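Translation initiation factor eIF2 assembly protein (Schizosaccharomyces pombe, PDB 4ZGP) acts as an ATP-dependent chaperone for eIF2, binding its gamma subunit so that this can assemble with the alpha and beta subunits. Local coordinates at residues T45-V50 and L182-P187. Residues are numbered along the deposited sequence; the frame is centred on the assembly and turned at random.
Sequences TPKAKV and LKEWFP. With ADP (adenosine-5'-diphosphate), chain C.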
loop_
_atom_site.group_PDB
_atom_site.type_symbol
_atom_site.label_atom_id
_atom_site.label_comp_id
_atom_site.label_asym_id
_atom_site.label_seq_id
_atom_site.Cartn_x
_atom_site.Cartn_y
_atom_site.Cartn_z
ATOM N N THR A 45 11.494 -3.200 -4.314
ATOM C CA THR A 45 10.377 -3.451 -3.418
ATOM C C THR A 45 10.505 -4.861 -2.860
ATOM O O THR A 45 11.063 -5.746 -3.517
ATOM C CB THR A 45 9.010 -3.246 -4.161
ATOM O OG1 THR A 45 7.912 -3.312 -3.241
ATOM C CG2 THR A 45 8.829 -4.297 -5.216
ATOM N N PRO A 46 10.042 -5.071 -1.629
ATOM C CA PRO A 46 10.223 -6.413 -1.060
ATOM C C PRO A 46 9.488 -7.483 -1.851
ATOM O O PRO A 46 8.448 -7.236 -2.471
ATOM C CB PRO A 46 9.653 -6.271 0.349
ATOM C CG PRO A 46 9.820 -4.793 0.673
ATOM C CD PRO A 46 9.491 -4.127 -0.641
ATOM N N LYS A 47 10.053 -8.690 -1.845
ATOM C CA LYS A 47 9.517 -9.767 -2.665
ATOM C C LYS A 47 8.037 -10.049 -2.403
ATOM O O LYS A 47 7.559 -9.977 -1.262
ATOM C CB LYS A 47 10.334 -11.050 -2.438
ATOM C CG LYS A 47 9.964 -12.188 -3.373
ATOM C CD LYS A 47 10.875 -13.403 -3.151
ATOM C CE LYS A 47 10.618 -14.498 -4.189
ATOM N NZ LYS A 47 11.106 -15.829 -3.717
ATOM N N ALA A 48 7.320 -10.385 -3.463
ATOM C CA ALA A 48 5.893 -10.656 -3.360
ATOM C C ALA A 48 5.440 -11.599 -4.456
ATOM O O ALA A 48 6.098 -11.718 -5.495
ATOM C CB ALA A 48 5.077 -9.332 -3.415
ATOM N N LYS A 49 4.330 -12.291 -4.216
ATOM C CA LYS A 49 3.685 -13.093 -5.252
ATOM C C LYS A 49 2.305 -12.552 -5.498
ATOM O O LYS A 49 1.617 -12.120 -4.569
ATOM C CB LYS A 49 3.582 -14.575 -4.856
ATOM C CG LYS A 49 4.918 -15.252 -4.619
ATOM C CD LYS A 49 5.591 -15.636 -5.928
ATOM C CE LYS A 49 6.894 -16.388 -5.687
ATOM N NZ LYS A 49 7.538 -16.824 -6.964
ATOM N N VAL A 50 1.882 -12.564 -6.752
ATOM C CA VAL A 50 0.544 -12.103 -7.070
ATOM C C VAL A 50 -0.307 -13.213 -7.668
ATOM O O VAL A 50 0.080 -13.837 -8.654
ATOM C CB VAL A 50 0.579 -10.901 -8.048
ATOM C CG1 VAL A 50 -0.816 -10.389 -8.292
ATOM C CG2 VAL A 50 1.429 -9.793 -7.471
ATOM N N LEU A 182 0.405 -11.544 -1.989
ATOM C CA LEU A 182 1.080 -12.038 -0.805
ATOM C C LEU A 182 2.503 -11.480 -0.781
ATOM O O LEU A 182 3.366 -11.879 -1.560
ATOM C CB LEU A 182 1.085 -13.581 -0.799
ATOM C CG LEU A 182 -0.318 -14.186 -0.858
ATOM C CD1 LEU A 182 -0.253 -15.693 -1.058
ATOM C CD2 LEU A 182 -1.131 -13.837 0.410
ATOM N N LYS A 183 2.744 -10.529 0.112
ATOM C CA LYS A 183 4.079 -9.976 0.285
ATOM C C LYS A 183 4.866 -10.771 1.284
ATOM O O LYS A 183 4.332 -11.119 2.324
ATOM C CB LYS A 183 3.978 -8.525 0.751
ATOM C CG LYS A 183 3.159 -7.715 -0.251
ATOM C CD LYS A 183 3.068 -6.287 0.131
ATOM C CE LYS A 183 2.350 -6.127 1.442
ATOM N NZ LYS A 183 2.704 -4.785 1.966
ATOM N N GLU A 184 6.142 -11.020 1.007
ATOM C CA GLU A 184 6.976 -11.672 2.011
ATOM C C GLU A 184 7.004 -10.828 3.277
ATOM O O GLU A 184 7.271 -9.638 3.221
ATOM C CB GLU A 184 8.396 -11.898 1.510
ATOM C CG GLU A 184 9.292 -12.478 2.590
ATOM C CD GLU A 184 10.537 -13.124 2.040
ATOM O OE1 GLU A 184 10.656 -13.253 0.799
ATOM O OE2 GLU A 184 11.395 -13.503 2.863
ATOM N N TRP A 185 6.703 -11.444 4.415
ATOM C CA TRP A 185 6.748 -10.746 5.683
ATOM C C TRP A 185 8.180 -10.520 6.121
ATOM O O TRP A 185 9.038 -11.379 5.957
ATOM C CB TRP A 185 5.981 -11.521 6.760
ATOM C CG TRP A 185 6.085 -10.901 8.136
ATOM C CD1 TRP A 185 5.258 -9.955 8.679
ATOM C CD2 TRP A 185 7.069 -11.190 9.130
ATOM N NE1 TRP A 185 5.670 -9.636 9.949
ATOM C CE2 TRP A 185 6.783 -10.378 10.249
ATOM C CE3 TRP A 185 8.175 -12.044 9.178
ATOM C CZ2 TRP A 185 7.556 -10.405 11.404
ATOM C CZ3 TRP A 185 8.941 -12.073 10.332
ATOM C CH2 TRP A 185 8.630 -11.257 11.427
ATOM N N PHE A 186 8.444 -9.347 6.675
ATOM C CA PHE A 186 9.704 -9.119 7.342
ATOM C C PHE A 186 9.448 -8.178 8.511
ATOM O O PHE A 186 8.556 -7.331 8.460
ATOM C CB PHE A 186 10.745 -8.555 6.379
ATOM C CG PHE A 186 10.292 -7.330 5.665
ATOM C CD1 PHE A 186 9.486 -7.422 4.531
ATOM C CD2 PHE A 186 10.650 -6.073 6.138
ATOM C CE1 PHE A 186 9.056 -6.275 3.871
ATOM C CE2 PHE A 186 10.223 -4.926 5.478
ATOM C CZ PHE A 186 9.424 -5.035 4.347
ATOM N N PRO A 187 10.196 -8.352 9.593
ATOM C CA PRO A 187 9.995 -7.398 10.679
ATOM C C PRO A 187 10.486 -6.024 10.223
ATOM O O PRO A 187 11.596 -5.923 9.713
ATOM C CB PRO A 187 10.850 -7.975 11.808
ATOM C CG PRO A 187 11.951 -8.724 11.090
ATOM C CD PRO A 187 11.308 -9.285 9.846
HETATM P PB ADP C . -0.959 0.947 2.919
HETATM O O1B ADP C . -0.180 1.726 1.870
HETATM O O2B ADP C . -2.342 0.518 2.465
HETATM O O3B ADP C . -0.837 1.598 4.282
HETATM P PA ADP C . 1.338 -0.813 3.077
HETATM O O1A ADP C . 2.076 0.476 2.813
HETATM O O2A ADP C . 1.550 -2.063 2.239
HETATM O O3A ADP C . -0.250 -0.510 3.061
HETATM O "O5'" ADP C . 1.639 -1.204 4.604
HETATM C "C5'" ADP C . 0.699 -0.989 5.657
HETATM C "C4'" ADP C . 1.480 -1.248 6.933
HETATM O "O4'" ADP C . 1.675 -2.655 7.089
HETATM C "C3'" ADP C . 2.866 -0.629 6.844
HETATM O "O3'" ADP C . 2.920 0.615 7.551
HETATM C "C2'" ADP C . 3.799 -1.654 7.452
HETATM O "O2'" ADP C . 4.126 -1.316 8.803
HETATM C "C1'" ADP C . 3.028 -2.958 7.445
HETATM N N9 ADP C . 3.621 -3.821 6.394
HETATM C C8 ADP C . 3.409 -3.689 5.066
HETATM N N7 ADP C . 4.100 -4.633 4.370
HETATM C C5 ADP C . 4.772 -5.391 5.266
HETATM C C6 ADP C . 5.678 -6.561 5.200
HETATM N N6 ADP C . 5.995 -7.098 3.992
HETATM N N1 ADP C . 6.166 -7.060 6.367
HETATM C C2 ADP C . 5.824 -6.512 7.553
HETATM N N3 ADP C . 5.004 -5.448 7.689
HETATM C C4 ADP C . 4.452 -4.854 6.598
HETATM O O HOH W 1 7.389 -8.079 1.211
#
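Leu182 and Glu184 grip the backbone of Lys47-Lys49 as two short antiparallel strands meet. Lys49 and Leu182 form a hydrogen-bonded pair: Lys49 N gives to Leu182 O at 2.9 Å, and Leu182 N returns a bond to Lys49 O. Beyond the non-hydrogen-bonded pair Ala48-Lys183, Glu184 N donates to Lys47 O, also at 2.9 Å and nearly straight (164° at the hydrogen). A water also gives a hydrogen to Lys47 O. Lys47 O thus takes two donors.

The Lys47 and Glu184 side chains cross at an angle. Glu184 OE1 lies 3.9 Å from Lys47 CB. Lys47 runs out extended, its CG opposite the backbone N (chi1 -173°), and its end leads away from Glu184. Its NZ stays 5.2 Å from Glu184 OE1, too far for a salt bridge.

Pro46 CB and CG pack against CE1 and CZ of Phe186, with CB 3.6 Å from Phe186 CE1 and the proline ring set obliquely to the phenyl. One face of that phenyl lies over N1 of ADP. Phe186 N binds ADP N1, and Glu184 O accepts from ADP N6 (2.9 Å). This backbone pairing with the adenine is consistent with the hinge-like adenine-binding segment of ATP-grasp proteins. Lys183, bent at chi3 (-63°), brings NZ to both ADP N7 (2.8 Å) and O2A.

Strand 180-184 is the middle of a three-stranded antiparallel sheet, between 48-51 and 112-115. Leu182 packs on helix 95-107, while Ala48 rests on Phe34 of helix 34-40.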